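Local coordinates for calcium-regulated actin-bundling protein (Dictyostelium discoideum, PDB 4X3N) that binds and bundles actin filaments, binds calcium, and may contribute to building and reorganising filopodia and pseudopodia during cell movement, at residues 32-37 with 168-173; 95-100 with 134-139; 40-45 with 88-93. All coordinates share one frame; numbering follows the deposited sequence.

Contact 1 (32-37 with 168-173); sequences EFFCNV and ADFCTR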
loop_
_atom_site.group_PDB
_atom_site.type_symbol
_atom_site.label_atom_id
_atom_site.label_comp_id
_atom_site.label_asym_id
_atom_site.label_seq_id
_atom_site.Cartn_x
_atom_site.Cartn_y
_atom_site.Cartn_z
ATOM N N GLU A 32 -18.658 10.159 7.022
ATOM C CA GLU A 32 -17.488 10.405 7.842
ATOM C C GLU A 32 -17.588 9.475 9.016
ATOM O O GLU A 32 -16.583 8.860 9.429
ATOM C CB GLU A 32 -17.414 11.874 8.316
ATOM C CG GLU A 32 -16.355 12.110 9.403
ATOM C CD GLU A 32 -16.602 13.387 10.237
ATOM O OE1 GLU A 32 -17.630 14.074 10.026
ATOM O OE2 GLU A 32 -15.766 13.724 11.108
ATOM N N PHE A 33 -18.800 9.395 9.582
ATOM C CA PHE A 33 -19.079 8.436 10.671
ATOM C C PHE A 33 -18.689 7.024 10.267
ATOM O O PHE A 33 -17.944 6.330 10.935
ATOM C CB PHE A 33 -20.560 8.474 11.048
ATOM C CG PHE A 33 -20.938 7.432 12.036
ATOM C CD1 PHE A 33 -20.580 7.573 13.386
ATOM C CD2 PHE A 33 -21.607 6.316 11.656
ATOM C CE1 PHE A 33 -20.950 6.616 14.304
ATOM C CE2 PHE A 33 -21.955 5.365 12.565
ATOM C CZ PHE A 33 -21.605 5.492 13.875
ATOM N N PHE A 34 -19.216 6.606 9.124
ATOM C CA PHE A 34 -18.994 5.262 8.609
ATOM C C PHE A 34 -17.513 5.005 8.455
ATOM O O PHE A 34 -17.023 3.959 8.861
ATOM C CB PHE A 34 -19.661 5.170 7.242
ATOM C CG PHE A 34 -19.681 3.807 6.655
ATOM C CD1 PHE A 34 -18.665 3.360 5.924
ATOM C CD2 PHE A 34 -20.812 3.009 6.798
ATOM C CE1 PHE A 34 -18.679 2.064 5.397
ATOM C CE2 PHE A 34 -20.850 1.720 6.291
ATOM C CZ PHE A 34 -19.804 1.248 5.568
ATOM N N CYS A 35 -16.803 5.925 7.835
ATOM C CA CYS A 35 -15.372 5.734 7.627
ATOM C C CYS A 35 -14.632 5.594 8.942
ATOM O O CYS A 35 -13.689 4.770 9.036
ATOM C CB CYS A 35 -14.752 6.858 6.769
ATOM S SG CYS A 35 -15.296 6.735 5.040
ATOM N N ASN A 36 -15.043 6.356 9.957
ATOM C CA ASN A 36 -14.402 6.220 11.271
ATOM C C ASN A 36 -14.627 4.917 11.946
ATOM O O ASN A 36 -13.693 4.310 12.438
ATOM C CB ASN A 36 -14.810 7.363 12.173
ATOM C CG ASN A 36 -14.188 8.659 11.717
ATOM O OD1 ASN A 36 -13.101 8.646 11.149
ATOM N ND2 ASN A 36 -14.847 9.769 11.950
ATOM N N VAL A 37 -15.877 4.460 11.980
ATOM C CA VAL A 37 -16.177 3.161 12.519
ATOM C C VAL A 37 -15.375 2.106 11.744
ATOM O O VAL A 37 -14.841 1.177 12.333
ATOM C CB VAL A 37 -17.713 2.792 12.391
ATOM C CG1 VAL A 37 -17.957 1.366 12.919
ATOM C CG2 VAL A 37 -18.569 3.801 13.158
ATOM N N ALA A 168 -26.797 3.242 4.986
ATOM C CA ALA A 168 -27.516 4.412 5.478
ATOM C C ALA A 168 -28.357 4.133 6.717
ATOM O O ALA A 168 -28.333 4.885 7.708
ATOM C CB ALA A 168 -28.404 4.990 4.375
ATOM N N ASP A 169 -29.057 3.014 6.698
ATOM C CA ASP A 169 -29.761 2.516 7.864
ATOM C C ASP A 169 -28.814 2.348 9.053
ATOM O O ASP A 169 -29.096 2.802 10.185
ATOM C CB ASP A 169 -30.499 1.194 7.509
ATOM C CG ASP A 169 -31.327 0.636 8.697
ATOM O OD1 ASP A 169 -32.425 1.213 8.952
ATOM O OD2 ASP A 169 -30.882 -0.333 9.401
ATOM N N PHE A 170 -27.705 1.663 8.825
ATOM C CA PHE A 170 -26.731 1.485 9.866
ATOM C C PHE A 170 -26.322 2.841 10.497
ATOM O O PHE A 170 -26.266 2.962 11.709
ATOM C CB PHE A 170 -25.506 0.754 9.330
ATOM C CG PHE A 170 -24.340 0.845 10.257
ATOM C CD1 PHE A 170 -24.362 0.159 11.455
ATOM C CD2 PHE A 170 -23.307 1.692 9.990
ATOM C CE1 PHE A 170 -23.352 0.300 12.346
ATOM C CE2 PHE A 170 -22.246 1.816 10.893
ATOM C CZ PHE A 170 -22.289 1.143 12.056
ATOM N N CYS A 171 -26.035 3.850 9.681
ATOM C CA CYS A 171 -25.588 5.142 10.208
ATOM C C CYS A 171 -26.707 5.805 11.052
ATOM O O CYS A 171 -26.488 6.355 12.167
ATOM C CB CYS A 171 -25.129 6.044 9.052
ATOM S SG CYS A 171 -23.629 5.486 8.206
ATOM N N THR A 172 -27.933 5.673 10.560
ATOM C CA THR A 172 -29.092 6.188 11.289
ATOM C C THR A 172 -29.209 5.531 12.597
ATOM O O THR A 172 -29.477 6.178 13.565
ATOM C CB THR A 172 -30.380 5.868 10.535
ATOM O OG1 THR A 172 -30.385 6.605 9.291
ATOM C CG2 THR A 172 -31.624 6.186 11.375
ATOM N N ARG A 173 -29.054 4.209 12.633
ATOM C CA ARG A 173 -29.098 3.458 13.851
ATOM C C ARG A 173 -27.929 3.729 14.797
ATOM O O ARG A 173 -28.116 3.709 16.021
ATOM C CB ARG A 173 -29.136 1.959 13.589
ATOM C CG ARG A 173 -30.447 1.457 13.016
ATOM C CD ARG A 173 -30.309 0.001 12.652
ATOM N NE ARG A 173 -31.468 -0.618 11.956
ATOM C CZ ARG A 173 -32.117 -1.707 12.413
ATOM N NH1 ARG A 173 -31.838 -2.308 13.572
ATOM N NH2 ARG A 173 -33.057 -2.214 11.688
#

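Contact 2 (95-100 with 134-139); sequences DFDIAL and KRKQEL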
loop_
_atom_site.group_PDB
_atom_site.type_symbol
_atom_site.label_atom_id
_atom_site.label_comp_id
_atom_site.label_asym_id
_atom_site.label_seq_id
_atom_site.Cartn_x
_atom_site.Cartn_y
_atom_site.Cartn_z
ATOM N N ASP A 95 -7.213 -5.110 1.613
ATOM C CA ASP A 95 -7.254 -4.752 0.205
ATOM C C ASP A 95 -8.059 -5.846 -0.499
ATOM O O ASP A 95 -8.373 -6.881 0.135
ATOM C CB ASP A 95 -5.864 -4.473 -0.353
ATOM C CG ASP A 95 -4.982 -5.714 -0.612
ATOM O OD1 ASP A 95 -5.434 -6.875 -0.853
ATOM O OD2 ASP A 95 -3.721 -5.457 -0.677
ATOM N N PHE A 96 -8.330 -5.684 -1.772
ATOM C CA PHE A 96 -9.189 -6.638 -2.462
ATOM C C PHE A 96 -8.563 -8.058 -2.642
ATOM O O PHE A 96 -9.286 -9.106 -2.651
ATOM C CB PHE A 96 -9.630 -6.074 -3.828
ATOM C CG PHE A 96 -10.696 -5.008 -3.782
ATOM C CD1 PHE A 96 -11.210 -4.512 -2.616
ATOM C CD2 PHE A 96 -11.125 -4.460 -4.977
ATOM C CE1 PHE A 96 -12.147 -3.511 -2.636
ATOM C CE2 PHE A 96 -12.075 -3.468 -5.003
ATOM C CZ PHE A 96 -12.601 -2.993 -3.829
ATOM N N ASP A 97 -7.244 -8.142 -2.743
ATOM C CA ASP A 97 -6.655 -9.454 -2.875
ATOM C C ASP A 97 -6.756 -10.193 -1.534
ATOM O O ASP A 97 -7.104 -11.385 -1.504
ATOM C CB ASP A 97 -5.215 -9.390 -3.367
ATOM C CG ASP A 97 -5.121 -9.039 -4.838
ATOM O OD1 ASP A 97 -5.973 -9.457 -5.641
ATOM O OD2 ASP A 97 -4.190 -8.335 -5.175
ATOM N N ILE A 98 -6.424 -9.500 -0.438
ATOM C CA ILE A 98 -6.551 -10.111 0.846
ATOM C C ILE A 98 -8.045 -10.435 1.217
ATOM O O ILE A 98 -8.317 -11.480 1.795
ATOM C CB ILE A 98 -5.895 -9.258 1.928
ATOM C CG1 ILE A 98 -4.427 -8.970 1.615
ATOM C CG2 ILE A 98 -5.987 -9.971 3.244
ATOM C CD1 ILE A 98 -3.542 -10.200 1.374
ATOM N N ALA A 99 -8.986 -9.542 0.884
ATOM C CA ALA A 99 -10.415 -9.804 1.017
ATOM C C ALA A 99 -10.845 -11.057 0.329
ATOM O O ALA A 99 -11.628 -11.877 0.871
ATOM C CB ALA A 99 -11.253 -8.630 0.512
ATOM N N LEU A 100 -10.366 -11.229 -0.880
ATOM C CA LEU A 100 -10.575 -12.458 -1.594
ATOM C C LEU A 100 -10.158 -13.708 -0.814
ATOM O O LEU A 100 -10.884 -14.684 -0.748
ATOM C CB LEU A 100 -9.844 -12.352 -2.924
ATOM C CG LEU A 100 -10.302 -13.293 -3.990
ATOM C CD1 LEU A 100 -9.958 -12.778 -5.377
ATOM C CD2 LEU A 100 -9.654 -14.641 -3.736
ATOM N N LYS A 134 -15.761 -12.736 -10.177
ATOM C CA LYS A 134 -17.070 -12.332 -9.650
ATOM C C LYS A 134 -16.927 -11.707 -8.248
ATOM O O LYS A 134 -17.582 -10.744 -7.898
ATOM C CB LYS A 134 -17.971 -13.544 -9.525
ATOM C CG LYS A 134 -18.236 -14.235 -10.829
ATOM C CD LYS A 134 -19.234 -13.471 -11.654
ATOM C CE LYS A 134 -20.133 -14.497 -12.337
ATOM N NZ LYS A 134 -21.076 -13.874 -13.297
ATOM N N ARG A 135 -16.063 -12.305 -7.456
ATOM C CA ARG A 135 -15.769 -11.783 -6.134
ATOM C C ARG A 135 -15.346 -10.310 -6.232
ATOM O O ARG A 135 -15.926 -9.492 -5.592
ATOM C CB ARG A 135 -14.643 -12.567 -5.476
ATOM C CG ARG A 135 -14.376 -12.221 -4.032
ATOM C CD ARG A 135 -14.784 -13.386 -3.190
ATOM N NE ARG A 135 -16.128 -13.237 -2.736
ATOM C CZ ARG A 135 -16.885 -14.213 -2.238
ATOM N NH1 ARG A 135 -16.455 -15.472 -2.126
ATOM N NH2 ARG A 135 -18.100 -13.895 -1.833
ATOM N N LYS A 136 -14.332 -9.982 -7.017
ATOM C CA LYS A 136 -13.812 -8.596 -7.018
ATOM C C LYS A 136 -14.820 -7.627 -7.535
ATOM O O LYS A 136 -14.951 -6.528 -7.058
ATOM C CB LYS A 136 -12.502 -8.474 -7.814
ATOM C CG LYS A 136 -11.335 -9.008 -7.029
ATOM C CD LYS A 136 -10.074 -8.396 -7.526
ATOM C CE LYS A 136 -8.936 -8.797 -6.628
ATOM N NZ LYS A 136 -7.718 -8.214 -7.192
ATOM N N GLN A 137 -15.602 -8.080 -8.483
ATOM C CA GLN A 137 -16.732 -7.316 -8.994
ATOM C C GLN A 137 -17.811 -7.071 -7.922
ATOM O O GLN A 137 -18.392 -5.972 -7.848
ATOM C CB GLN A 137 -17.345 -8.092 -10.147
ATOM C CG GLN A 137 -18.454 -7.375 -10.922
ATOM C CD GLN A 137 -19.090 -8.318 -11.978
ATOM O OE1 GLN A 137 -18.479 -9.299 -12.449
ATOM N NE2 GLN A 137 -20.324 -8.020 -12.341
ATOM N N GLU A 138 -18.042 -8.045 -7.051
ATOM C CA GLU A 138 -18.989 -7.778 -5.950
ATOM C C GLU A 138 -18.372 -6.797 -4.930
ATOM O O GLU A 138 -19.049 -5.999 -4.380
ATOM C CB GLU A 138 -19.364 -9.049 -5.239
ATOM C CG GLU A 138 -20.451 -8.882 -4.184
ATOM C CD GLU A 138 -21.073 -10.222 -3.836
ATOM O OE1 GLU A 138 -22.151 -10.502 -4.397
ATOM O OE2 GLU A 138 -20.467 -10.994 -3.059
ATOM N N LEU A 139 -17.089 -6.912 -4.669
ATOM C CA LEU A 139 -16.451 -5.991 -3.694
ATOM C C LEU A 139 -16.631 -4.561 -4.152
ATOM O O LEU A 139 -17.013 -3.691 -3.406
ATOM C CB LEU A 139 -14.935 -6.302 -3.555
ATOM C CG LEU A 139 -14.568 -7.690 -3.027
ATOM C CD1 LEU A 139 -13.085 -7.764 -2.738
ATOM C CD2 LEU A 139 -15.343 -8.069 -1.785
#

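Contact 3 (40-45 with 88-93); sequences LPFSQQ and YDEGND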
loop_
_atom_site.group_PDB
_atom_site.type_symbol
_atom_site.label_atom_id
_atom_site.label_comp_id
_atom_site.label_asym_id
_atom_site.label_seq_id
_atom_site.Cartn_x
_atom_site.Cartn_y
_atom_site.Cartn_z
ATOM N N LEU A 40 -11.872 1.437 12.903
ATOM C CA LEU A 40 -11.702 0.917 14.264
ATOM C C LEU A 40 -11.275 -0.505 14.126
ATOM O O LEU A 40 -11.470 -1.066 13.070
ATOM C CB LEU A 40 -13.012 0.966 15.103
ATOM C CG LEU A 40 -13.572 2.332 15.433
ATOM C CD1 LEU A 40 -14.967 2.348 16.070
ATOM C CD2 LEU A 40 -12.566 3.104 16.299
ATOM N N PRO A 41 -10.652 -1.084 15.174
ATOM C CA PRO A 41 -10.350 -2.503 15.155
ATOM C C PRO A 41 -11.608 -3.321 14.804
ATOM O O PRO A 41 -12.734 -2.921 15.125
ATOM C CB PRO A 41 -9.885 -2.797 16.567
ATOM C CG PRO A 41 -9.267 -1.489 17.046
ATOM C CD PRO A 41 -10.167 -0.424 16.427
ATOM N N PHE A 42 -11.403 -4.451 14.154
ATOM C CA PHE A 42 -12.523 -5.269 13.678
ATOM C C PHE A 42 -13.579 -5.515 14.776
ATOM O O PHE A 42 -14.796 -5.466 14.485
ATOM C CB PHE A 42 -12.110 -6.652 13.111
ATOM C CG PHE A 42 -11.070 -6.659 11.995
ATOM C CD1 PHE A 42 -11.288 -6.034 10.788
ATOM C CD2 PHE A 42 -9.850 -7.349 12.163
ATOM C CE1 PHE A 42 -10.329 -6.090 9.784
ATOM C CE2 PHE A 42 -8.893 -7.409 11.161
ATOM C CZ PHE A 42 -9.157 -6.776 9.950
ATOM N N SER A 43 -13.141 -5.800 16.008
ATOM C CA SER A 43 -14.029 -6.188 17.103
ATOM C C SER A 43 -14.965 -5.022 17.442
ATOM O O SER A 43 -16.136 -5.216 17.701
ATOM C CB SER A 43 -13.229 -6.635 18.308
ATOM O OG SER A 43 -12.324 -5.596 18.714
ATOM N N GLN A 44 -14.455 -3.814 17.401
ATOM C CA GLN A 44 -15.264 -2.664 17.629
ATOM C C GLN A 44 -16.232 -2.376 16.486
ATOM O O GLN A 44 -17.328 -1.851 16.688
ATOM C CB GLN A 44 -14.377 -1.464 17.886
ATOM C CG GLN A 44 -13.715 -1.530 19.269
ATOM C CD GLN A 44 -12.776 -0.354 19.461
ATOM O OE1 GLN A 44 -13.171 0.809 19.336
ATOM N NE2 GLN A 44 -11.535 -0.651 19.716
ATOM N N GLN A 45 -15.818 -2.672 15.290
ATOM C CA GLN A 45 -16.721 -2.577 14.134
ATOM C C GLN A 45 -17.887 -3.540 14.351
ATOM O O GLN A 45 -19.084 -3.217 14.058
ATOM C CB GLN A 45 -15.980 -2.978 12.867
ATOM C CG GLN A 45 -14.916 -2.039 12.345
ATOM C CD GLN A 45 -14.143 -2.597 11.180
ATOM O OE1 GLN A 45 -14.713 -3.255 10.256
ATOM N NE2 GLN A 45 -12.837 -2.314 11.163
ATOM N N TYR A 88 -0.571 -10.385 17.621
ATOM C CA TYR A 88 -1.294 -9.707 16.572
ATOM C C TYR A 88 -1.980 -8.490 17.131
ATOM O O TYR A 88 -2.734 -8.628 18.051
ATOM C CB TYR A 88 -2.258 -10.737 15.972
ATOM C CG TYR A 88 -3.235 -10.154 15.059
ATOM C CD1 TYR A 88 -2.817 -9.455 13.941
ATOM C CD2 TYR A 88 -4.614 -10.266 15.305
ATOM C CE1 TYR A 88 -3.739 -8.938 13.064
ATOM C CE2 TYR A 88 -5.528 -9.705 14.459
ATOM C CZ TYR A 88 -5.081 -9.026 13.369
ATOM O OH TYR A 88 -5.940 -8.481 12.511
ATOM N N ASP A 89 -1.742 -7.287 16.592
ATOM C CA ASP A 89 -2.489 -6.112 16.988
ATOM C C ASP A 89 -3.645 -6.026 15.954
ATOM O O ASP A 89 -3.429 -5.974 14.737
ATOM C CB ASP A 89 -1.664 -4.840 16.911
ATOM C CG ASP A 89 -0.456 -4.836 17.839
ATOM O OD1 ASP A 89 -0.575 -5.269 18.987
ATOM O OD2 ASP A 89 0.614 -4.368 17.393
ATOM N N GLU A 90 -4.855 -6.040 16.460
ATOM C CA GLU A 90 -6.036 -6.222 15.643
ATOM C C GLU A 90 -6.149 -5.156 14.537
ATOM O O GLU A 90 -6.030 -3.986 14.801
ATOM C CB GLU A 90 -7.270 -6.188 16.537
ATOM C CG GLU A 90 -8.477 -6.810 15.843
ATOM C CD GLU A 90 -9.755 -6.781 16.654
ATOM O OE1 GLU A 90 -9.799 -6.300 17.767
ATOM O OE2 GLU A 90 -10.740 -7.271 16.126
ATOM N N GLY A 91 -6.469 -5.586 13.305
ATOM C CA GLY A 91 -6.572 -4.692 12.148
ATOM C C GLY A 91 -7.948 -4.099 11.912
ATOM O O GLY A 91 -8.744 -4.077 12.821
ATOM N N ASN A 92 -8.183 -3.535 10.721
ATOM C CA ASN A 92 -9.422 -2.854 10.410
ATOM C C ASN A 92 -9.970 -3.134 9.031
ATOM O O ASN A 92 -11.211 -3.204 8.879
ATOM C CB ASN A 92 -9.325 -1.328 10.537
ATOM C CG ASN A 92 -8.011 -0.699 9.968
ATOM O OD1 ASN A 92 -7.290 -1.272 9.180
ATOM N ND2 ASN A 92 -7.708 0.495 10.439
ATOM N N ASP A 93 -9.113 -3.212 8.022
ATOM C CA ASP A 93 -9.623 -3.502 6.683
ATOM C C ASP A 93 -8.577 -4.229 5.786
ATOM O O ASP A 93 -7.423 -4.396 6.142
ATOM C CB ASP A 93 -10.204 -2.265 6.127
ATOM C CG ASP A 93 -9.152 -1.152 5.842
ATOM O OD1 ASP A 93 -8.011 -1.454 5.508
ATOM O OD2 ASP A 93 -9.450 0.006 6.058
#

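Contact 1 (32-37 with 168-173)
Next to the calcium-binding EF-hand, Phe33 and Phe34 of helix 28-38 meet Phe170 and Cys171 of helix 167-174 in an apolar cluster. The short helical segments cross almost perpendicularly, at 87°, with axes 10.3 Å apart, and no hydrogen bond spans them. Cys171 SG lies between the two neighbouring phenylalanines and meets both at the ring edge: it is 4.1 Å from Phe33 CD2 and 4.0 Å from Phe34 CD2, two edge-on sulfur-aromatic contacts. Phe170 holds its CG anti to the backbone N (chi1 166°), which carries the ring across to the other helix, where its side chain stands at about a right angle to that of Phe33. The closest atoms of this pair are Phe33 CE2 and Phe170 CE2, 3.9 Å apart. Phe34 CD2 approaches Phe170 CD2 at 4.3 Å, and Val37 CG1 adds a looser touch to Phe170 CZ at 4.4 Å. The methyl CG2 of Val37 also covers one face of Phe33 near its rim. Around this cluster, helix 153-160 of the EF-hand meets Phe34 through Leu154, Glu155 and Leu158, while Ala52 and Tyr53 of helix 42-57 pack on Phe170.

Contact 2 (95-100 with 134-139)
With CG anti to its carbonyl carbon (chi1 -77°) and the chain extended beyond, Lys136 runs out alongside Phe96 to deliver NZ to Asp97. The same first-torsion choice in Asp97 turns its carboxylate back toward the partner helix, although its CB points away from it. Lys136 NZ then donates to Asp97 OD1 at 2.6 Å, a salt bridge that comes in from above the carboxylate plane. On the way, Lys136 CE passes Phe96 CB at 4.0 Å, so the aliphatic part of the lysine joins the apolar packing. Asp97 OD1 also pairs with Arg140 of a neighbouring subunit, and Lys136 NZ bonds a citrate probably taken from the crystallisation liquor. Replacing Asp97 by an alanine removes the carboxylate these two cations share, and is likely to leave the lysine tail freer to turn, with the citrate as its remaining partner, and that Arg140 without its mate on this helix.

In the apolar part of the contact, Leu139 CB stands over the centre of the Phe96 ring, 4.0 Å from its centroid and only 10° off the normal, a CH-pi contact. The methyl CD1 of Leu139 reaches further, touching Phe96 CD1 at 3.8 Å and Ala99 CB at 3.8 Å. Leu100 CG rests on Arg135 CG at 4.2 Å, while the guanidinium of Arg135 bonds Gln128 O.

The segment axes cross at 119°, joining the start of helix 96-111, N-capped by Asp95, to helix 132-143, the first helix of the EF-hand. Val151 of strand 150-152 packs on both Ala99 and Leu139, and Phe96 touches the calcium ligand Asp144.

Contact 3 (40-45 with 88-93)
Phe42, Glu90 and Asn92 bury the most surface where the loop 88-93 crosses the N-terminal end of helix 42-57. Phe42 is engaged twice by one carbonyl: its backbone N donates to Gly91 O at 3.0 Å, and that same oxygen lies over the centre of the Phe42 ring, 3.4 Å above its plane. At the ring's edge, Phe42 CE2 meets Tyr88 OH at 3.4 Å; this hydroxyl accepts from Gly91 N and is also hydrogen-bonded to Asp76.

Glu90, with CG anti to the backbone N (chi1 -162°) and the rest extended, lays its carboxylate against the first turn of the helix. Ser43 OG donates to Glu90 OE1 at 2.8 Å on the syn side, and Ser43 N gives a weak, bent bond to Glu90 OE2, also 2.8 Å. Trp69 NE1 is a further partner of OE2. Placed at the start of helix 42-57, where the helix dipole is positive, the Glu90 carboxylate is probably stabilised in its charged form.

Asn92 contributes mainly through its backbone. Gln45 NE2 donates to Asn92 O at 2.9 Å, nearly straight at 178°, in the carbonyl plane on a lone pair. The other N-H of that amide goes to Leu40 O at 2.7 Å; both acceptors lie in the amide plane and OE1 accepts from Leu154 N, so the amide is held in its rotation from both ends. Asn92 ND2 bonds Lys39 O.

Trp69 and Ile72 of helix 61-79 pack on Phe42, as does Phe153 of helix 153-160, and the loop leads directly into strand 93-95, paired antiparallel with strand 150-152.

How the contacts relate
Each of the three contacts brings one side chain close to the calcium ion of the EF-hand: Phe34 of contact 1, Phe96 of contact 2 and Asp93 of contact 3 each come to about 6 Å from it, though none is among the residues of the metal site, Asp144, Asn146, Asp148, Arg150 and Glu155. Contacts 1 and 3 have centres about 17 Å apart and touch directly, Val37 O packing 3.2 Å from Gln45 CG, where helix 28-38 is followed in the chain by helix 42-57. Contacts 2 and 3, centres about 19 Å apart, are linked through strand 93-95. Contacts 1 and 2 do not touch: their centres are about 22 Å apart and their nearest atoms about 11 Å. Along the chain, contact 1 encloses both others.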